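Local coordinates for adenylate kinase (Cryptosporidium parvum Iowa II, PDB 3BE4), which probably transfers a phosphate from ATP to AMP, as adenylate kinases do, and is held here with a bisubstrate-like inhibitor spanning both nucleotide sites, at residues L31-T36 against V87-P92. Residues are numbered along the deposited sequence; the frame is centred on the assembly and turned at random.
With AP5 (bis(adenosine)-5'-pentaphosphate), chain C.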
loop_
_atom_site.group_PDB
_atom_site.type_symbol
_atom_site.label_atom_id
_atom_site.label_comp_id
_atom_site.label_asym_id
_atom_site.label_seq_id
_atom_site.Cartn_x
_atom_site.Cartn_y
_atom_site.Cartn_z
ATOM N N LEU A 31 -10.865 -2.874 -8.980
ATOM C CA LEU A 31 -10.381 -3.751 -7.877
ATOM C C LEU A 31 -10.596 -3.109 -6.533
ATOM O O LEU A 31 -10.542 -1.867 -6.395
ATOM C CB LEU A 31 -8.906 -4.018 -8.067
ATOM C CG LEU A 31 -8.413 -4.501 -9.441
ATOM C CD1 LEU A 31 -6.879 -4.934 -9.433
ATOM C CD2 LEU A 31 -9.260 -5.728 -9.905
ATOM N N ALA A 32 -10.687 -3.947 -5.470
ATOM C CA ALA A 32 -10.807 -3.361 -4.111
ATOM C C ALA A 32 -9.369 -2.983 -3.671
ATOM O O ALA A 32 -8.508 -3.815 -3.926
ATOM C CB ALA A 32 -11.255 -4.459 -3.177
ATOM N N HIS A 33 -9.147 -1.782 -3.157
ATOM C CA HIS A 33 -7.806 -1.449 -2.759
ATOM C C HIS A 33 -7.738 -1.717 -1.228
ATOM O O HIS A 33 -8.473 -1.059 -0.444
ATOM C CB HIS A 33 -7.659 0.012 -3.015
ATOM C CG HIS A 33 -6.383 0.550 -2.480
ATOM N ND1 HIS A 33 -6.275 1.860 -2.099
ATOM C CD2 HIS A 33 -5.157 -0.029 -2.294
ATOM C CE1 HIS A 33 -5.039 2.093 -1.644
ATOM N NE2 HIS A 33 -4.330 0.972 -1.808
ATOM N N LEU A 34 -6.833 -2.603 -0.796
ATOM C CA LEU A 34 -6.648 -2.821 0.604
ATOM C C LEU A 34 -5.268 -2.368 1.098
ATOM O O LEU A 34 -4.320 -3.076 0.807
ATOM C CB LEU A 34 -6.796 -4.311 0.910
ATOM C CG LEU A 34 -8.215 -5.000 0.970
ATOM C CD1 LEU A 34 -8.769 -5.160 -0.315
ATOM C CD2 LEU A 34 -8.119 -6.444 1.537
ATOM N N SER A 35 -5.191 -1.147 1.639
ATOM C CA SER A 35 -3.992 -0.636 2.221
ATOM C C SER A 35 -4.159 -0.926 3.691
ATOM O O SER A 35 -5.015 -0.248 4.289
ATOM C CB SER A 35 -3.867 0.845 1.924
ATOM O OG SER A 35 -2.974 1.502 2.811
ATOM N N THR A 36 -3.321 -1.838 4.315
ATOM C CA THR A 36 -3.518 -2.038 5.674
ATOM C C THR A 36 -3.064 -0.777 6.512
ATOM O O THR A 36 -3.647 -0.572 7.614
ATOM C CB THR A 36 -2.652 -3.217 6.129
ATOM O OG1 THR A 36 -1.485 -3.206 5.372
ATOM C CG2 THR A 36 -3.395 -4.541 5.805
ATOM N N VAL A 87 -6.318 -5.176 -4.967
ATOM C CA VAL A 87 -4.904 -4.812 -4.942
ATOM C C VAL A 87 -4.499 -4.520 -3.481
ATOM O O VAL A 87 -5.098 -3.689 -2.817
ATOM C CB VAL A 87 -4.568 -3.608 -5.878
ATOM C CG1 VAL A 87 -5.477 -2.359 -5.666
ATOM C CG2 VAL A 87 -3.085 -3.279 -5.738
ATOM N N LEU A 88 -3.595 -5.366 -3.012
ATOM C CA LEU A 88 -3.044 -5.272 -1.586
ATOM C C LEU A 88 -1.808 -4.401 -1.623
ATOM O O LEU A 88 -0.991 -4.502 -2.495
ATOM C CB LEU A 88 -2.684 -6.684 -1.086
ATOM C CG LEU A 88 -3.806 -7.661 -1.135
ATOM C CD1 LEU A 88 -3.347 -9.055 -0.581
ATOM C CD2 LEU A 88 -5.048 -7.250 -0.566
ATOM N N ASP A 89 -1.750 -3.428 -0.643
ATOM C CA ASP A 89 -0.780 -2.351 -0.748
ATOM C C ASP A 89 -0.258 -2.258 0.740
ATOM O O ASP A 89 -0.914 -1.858 1.699
ATOM C CB ASP A 89 -1.663 -1.105 -1.114
ATOM C CG ASP A 89 -0.994 0.230 -0.797
ATOM O OD1 ASP A 89 0.201 0.270 -0.284
ATOM O OD2 ASP A 89 -1.715 1.265 -1.068
ATOM N N GLY A 90 1.012 -2.671 0.786
ATOM C CA GLY A 90 1.593 -2.665 2.173
ATOM C C GLY A 90 1.271 -3.930 2.929
ATOM O O GLY A 90 1.316 -3.914 4.148
ATOM N N PHE A 91 0.659 -4.891 2.264
ATOM C CA PHE A 91 0.341 -6.209 2.910
ATOM C C PHE A 91 0.424 -7.165 1.772
ATOM O O PHE A 91 -0.128 -6.897 0.707
ATOM C CB PHE A 91 -1.115 -6.215 3.484
ATOM C CG PHE A 91 -1.508 -7.545 3.992
ATOM C CD1 PHE A 91 -1.333 -7.877 5.348
ATOM C CD2 PHE A 91 -1.940 -8.505 3.107
ATOM C CE1 PHE A 91 -1.647 -9.212 5.778
ATOM C CE2 PHE A 91 -2.277 -9.812 3.578
ATOM C CZ PHE A 91 -2.084 -10.160 4.876
ATOM N N PRO A 92 0.968 -8.312 2.000
ATOM C CA PRO A 92 1.766 -8.649 3.233
ATOM C C PRO A 92 3.051 -7.878 3.379
ATOM O O PRO A 92 3.599 -7.473 2.380
ATOM C CB PRO A 92 2.176 -10.170 2.972
ATOM C CG PRO A 92 2.071 -10.306 1.543
ATOM C CD PRO A 92 0.940 -9.408 1.028
HETATM P PA AP5 C . 1.262 2.720 5.222
HETATM O O1A AP5 C . 0.142 3.771 5.279
HETATM O O2A AP5 C . 1.204 1.663 4.222
HETATM O O3A AP5 C . 2.671 3.475 5.127
HETATM P PB AP5 C . 4.058 3.023 4.496
HETATM O O1B AP5 C . 4.198 1.579 4.510
HETATM O O2B AP5 C . 5.128 3.924 5.125
HETATM O O3B AP5 C . 3.796 3.509 2.908
HETATM P PG AP5 C . 3.210 4.857 2.367
HETATM O O1G AP5 C . 3.941 5.974 3.028
HETATM O O2G AP5 C . 1.744 4.759 2.483
HETATM O O3G AP5 C . 3.730 4.674 0.886
HETATM P PD AP5 C . 3.010 4.481 -0.566
HETATM O O1D AP5 C . 1.565 4.351 -0.346
HETATM O O2D AP5 C . 3.794 3.440 -1.251
HETATM O O3D AP5 C . 3.391 5.852 -1.298
HETATM P PE AP5 C . 2.422 7.052 -1.700
HETATM O O1E AP5 C . 1.762 7.529 -0.518
HETATM O O2E AP5 C . 1.567 6.695 -2.900
HETATM O O5F AP5 C . 1.439 1.956 6.615
HETATM C C5F AP5 C . 1.355 2.842 7.742
HETATM C C4F AP5 C . 2.015 2.000 8.910
HETATM O O4F AP5 C . 1.021 1.122 9.382
HETATM C C3F AP5 C . 3.197 1.156 8.615
HETATM O O3F AP5 C . 4.397 1.897 8.645
HETATM C C2F AP5 C . 3.069 0.207 9.825
HETATM O O2F AP5 C . 3.364 0.917 11.090
HETATM C C1F AP5 C . 1.588 -0.124 9.843
HETATM N N9A AP5 C . 1.300 -1.208 8.942
HETATM C C8A AP5 C . 0.575 -1.045 7.729
HETATM N N7A AP5 C . 0.446 -2.211 7.118
HETATM C C5A AP5 C . 1.044 -3.179 7.950
HETATM C C6A AP5 C . 1.142 -4.552 7.832
HETATM N N6A AP5 C . 0.829 -5.324 6.785
HETATM N N1A AP5 C . 1.826 -5.172 8.906
HETATM C C2A AP5 C . 2.192 -4.448 9.941
HETATM N N3A AP5 C . 2.108 -3.110 10.105
HETATM C C4A AP5 C . 1.417 -2.459 9.060
HETATM O O5J AP5 C . 3.474 8.068 -2.271
HETATM C C5J AP5 C . 4.409 8.794 -1.332
HETATM C C4J AP5 C . 4.631 10.173 -1.990
HETATM O O4J AP5 C . 5.277 10.133 -3.277
HETATM C C3J AP5 C . 3.337 10.986 -2.075
HETATM O O3J AP5 C . 3.620 12.341 -1.799
HETATM C C2J AP5 C . 3.109 10.833 -3.547
HETATM O O2J AP5 C . 2.384 11.937 -4.069
HETATM C C1J AP5 C . 4.386 10.887 -4.264
HETATM N N9B AP5 C . 4.575 10.149 -5.474
HETATM C C8B AP5 C . 3.953 8.955 -5.835
HETATM N N7B AP5 C . 4.461 8.562 -7.017
HETATM C C5B AP5 C . 5.392 9.488 -7.423
HETATM C C6B AP5 C . 6.358 9.520 -8.477
HETATM N N6B AP5 C . 6.370 8.550 -9.391
HETATM N N1B AP5 C . 7.191 10.594 -8.549
HETATM C C2B AP5 C . 7.196 11.552 -7.524
HETATM N N3B AP5 C . 6.360 11.527 -6.441
HETATM C C4B AP5 C . 5.514 10.438 -6.330
HETATM O O HOH W 1 -0.384 -0.420 3.954
#
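His33 reaches diagonally across to Asp89, two residues beyond its register partner Val87, and NE2 meets OD2 at 2.7 Å. The ring and carboxylate are nearly coplanar, 16° apart, and OD2 receives the N-H on its anti lone pair. CG of His33 stands anti to the backbone N (chi1 172°), which carries the imidazole past the Val87 carbonyl. The near-coplanar bond probably limits how the carboxylate can turn, and a magnesium ion lies about 4 Å from the Asp89 side chain. The tight part is the pairing of the two parallel strands: Val87 N gives to Ala32 O (2.8 Å), Leu34 N to Val87 O (2.9 Å), and Asp89 N, more bent at 145°, to Leu34 O. On the other face Leu88 CD2 fits against Leu34 CB at 3.7 Å, the two leucines side by side.

Beyond Ser35, which caps helix 36-45 through OG to Asp38 N, the backbone bonds stop; water and ligand come in, while Thr36 CG2 still packs on Phe91 CB. A water donates to Asp89 O (2.7 Å) and to an AP5 phosphate oxygen, with weak bonds to Ser35 and Thr36. Thr36 OG1 donates to N7A of AP5 (2.8 Å), and the N6A amino group of AP5 to Gly90 O (3.0 Å), consistent with the AMP site of adenylate kinases. At this edge of the P-loop kinase sheet strand 32-35 is outermost, 86-89 pairs on its other edge with strand 7-12 through Leu88 to Leu8 and Leu10, helix 18-29 covers the His33 face, and helix 66-78 packs on Leu34 and 95-108 on Leu88.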